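Local coordinates for legionella ubiquitin-specific protease A domain-containing protein (Legionella pneumophila subsp. pneumophila, PDB 5DGG) that is a Legionella protein of uncharacterised function whose central, LupA-family domain belongs to the papain-like (CA) peptidase clan, consistent with a deubiquitinase-like activity, at residues A[65-70]-A[83-88]. Residues are numbered along the deposited sequence; the frame is centred on the assembly and turned at random. Where two conformers were deposited one is given.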
# COMPACT_ATOMS: atom_id res chain seq x y z
N ARG A 65 -3.09 5.39 2.53
CA ARG A 65 -2.43 4.45 3.40
C ARG A 65 -2.17 3.13 2.66
O ARG A 65 -2.74 2.86 1.60
CB ARG A 65 -3.30 4.21 4.65
CG ARG A 65 -3.45 5.42 5.56
CD ARG A 65 -4.36 5.10 6.74
NE ARG A 65 -4.60 6.27 7.56
CZ ARG A 65 -5.59 7.16 7.38
NH1 ARG A 65 -6.48 7.06 6.42
NH2 ARG A 65 -5.68 8.18 8.20
N GLY A 66 -1.28 2.33 3.20
CA GLY A 66 -0.95 1.06 2.59
C GLY A 66 -1.28 -0.11 3.48
O GLY A 66 -1.16 -0.04 4.70
N VAL A 67 -1.80 -1.16 2.87
CA VAL A 67 -2.09 -2.39 3.53
C VAL A 67 -1.27 -3.50 2.91
O VAL A 67 -1.32 -3.71 1.67
CB VAL A 67 -3.59 -2.72 3.34
CG1 VAL A 67 -3.93 -4.10 3.88
CG2 VAL A 67 -4.42 -1.65 3.97
N TYR A 68 -0.53 -4.24 3.73
CA TYR A 68 0.37 -5.31 3.27
C TYR A 68 0.08 -6.59 4.01
O TYR A 68 0.34 -6.69 5.22
CB TYR A 68 1.86 -4.90 3.39
CG TYR A 68 2.05 -3.54 2.86
CD1 TYR A 68 2.29 -3.36 1.52
CD2 TYR A 68 1.99 -2.42 3.68
CE1 TYR A 68 2.40 -2.11 0.99
CE2 TYR A 68 2.09 -1.16 3.16
CZ TYR A 68 2.28 -1.01 1.81
OH TYR A 68 2.46 0.24 1.24
N LEU A 69 -0.46 -7.56 3.28
CA LEU A 69 -0.80 -8.87 3.83
C LEU A 69 0.24 -9.89 3.41
O LEU A 69 0.57 -10.00 2.22
CB LEU A 69 -2.19 -9.32 3.35
CG LEU A 69 -2.74 -10.67 3.85
CD1 LEU A 69 -3.07 -10.67 5.34
CD2 LEU A 69 -4.00 -11.07 3.09
N SER A 70 0.76 -10.60 4.39
CA SER A 70 1.74 -11.66 4.22
C SER A 70 1.12 -12.92 4.73
O SER A 70 0.59 -12.98 5.86
CB SER A 70 3.03 -11.40 5.04
OG SER A 70 3.63 -10.22 4.64
N LEU A 83 -0.72 -8.66 8.83
CA LEU A 83 -1.33 -7.55 8.18
C LEU A 83 -0.66 -6.22 8.65
O LEU A 83 -0.84 -5.80 9.81
CB LEU A 83 -2.79 -7.56 8.56
CG LEU A 83 -3.64 -6.50 7.95
CD1 LEU A 83 -3.72 -6.73 6.44
CD2 LEU A 83 -5.00 -6.44 8.65
N GLU A 84 0.15 -5.63 7.81
CA GLU A 84 0.80 -4.36 8.14
C GLU A 84 -0.04 -3.21 7.61
O GLU A 84 -0.38 -3.19 6.42
CB GLU A 84 2.20 -4.28 7.54
CG GLU A 84 2.83 -2.92 7.70
CD GLU A 84 4.25 -2.78 7.12
OE1 GLU A 84 4.81 -3.79 6.63
OE2 GLU A 84 4.76 -1.63 7.11
N LEU A 85 -0.37 -2.27 8.48
CA LEU A 85 -1.12 -1.09 8.14
C LEU A 85 -0.27 0.14 8.26
O LEU A 85 0.14 0.49 9.36
CB LEU A 85 -2.35 -0.99 9.06
CG LEU A 85 -3.28 -2.21 9.09
CD1 LEU A 85 -4.48 -2.04 10.06
CD2 LEU A 85 -3.77 -2.57 7.72
N PHE A 86 0.08 0.75 7.12
CA PHE A 86 1.07 1.84 7.02
C PHE A 86 0.36 3.18 6.85
O PHE A 86 -0.46 3.35 5.96
CB PHE A 86 2.01 1.60 5.83
CG PHE A 86 2.88 2.76 5.47
CD1 PHE A 86 4.04 3.01 6.17
CD2 PHE A 86 2.53 3.60 4.42
CE1 PHE A 86 4.85 4.08 5.82
CE2 PHE A 86 3.34 4.64 4.06
CZ PHE A 86 4.52 4.88 4.76
N ASP A 87 0.68 4.12 7.72
CA ASP A 87 0.18 5.47 7.57
C ASP A 87 1.38 6.43 7.43
O ASP A 87 2.27 6.47 8.29
CB ASP A 87 -0.63 5.79 8.82
CG ASP A 87 -1.33 7.12 8.75
OD1 ASP A 87 -0.76 8.08 8.20
OD2 ASP A 87 -2.45 7.23 9.29
N PRO A 88 1.43 7.21 6.32
CA PRO A 88 2.51 8.17 6.10
C PRO A 88 2.78 9.09 7.30
O PRO A 88 3.92 9.57 7.46
CB PRO A 88 2.00 8.97 4.91
CG PRO A 88 1.19 7.99 4.15
CD PRO A 88 0.51 7.17 5.18
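The strand 65-70 and residues 83-86 of strand 81-86 run antiparallel, their axes 4.7 Å apart at closest and their directions 166° apart, as neighbouring inner strands of the mixed sheet. Two hydrogen-bonded pairs, Gly66 with Phe86 and Tyr68 with Glu84, alternate with the non-hydrogen-bonded pairs Val67-Leu85 and Leu69-Leu83. The four N-H...O bonds include a nearly straight one from Phe86 N to Gly66 O (2.8 Å).

Val67, Leu69, Leu83 and Leu85 share one face. There Val67 straddles its neighbours: CG1 meets Leu83 CD1 at 3.7 Å, while CG2 lies beside Leu85 CD2 at 3.9 Å. Val101 of helix 98-108 covers this valine and both leucines.

The other face is mixed aromatic and polar. The Tyr68 ring, its CG anti to the carbonyl carbon (chi1 -46°), reaches back over Gly66, and its edge, at CE2, touches Phe86 CB at 3.8 Å. The extended Glu84 side chain crosses this ring near CD2. Helix 132-146 holds the polar ends among the rings: Tyr139 and Lys143 bind the Glu84 carboxylate, Ser140 the Tyr68 hydroxyl, and Tyr139 stacks on Phe86.

Beyond the Gly66-Phe86 pair, Arg65 NE donates a salt bridge to Asp87 OD2 (2.9 Å), which lies near the guanidinium plane; the two flat groups stand almost perpendicular (83°). Asp87 OD1 is hydrogen-bonded to His63 NE2 and to Tyr89 N. Arg65 thus probably steadies Asp87, whose bond to His63 recalls the His-Asp pair of cysteine peptidases.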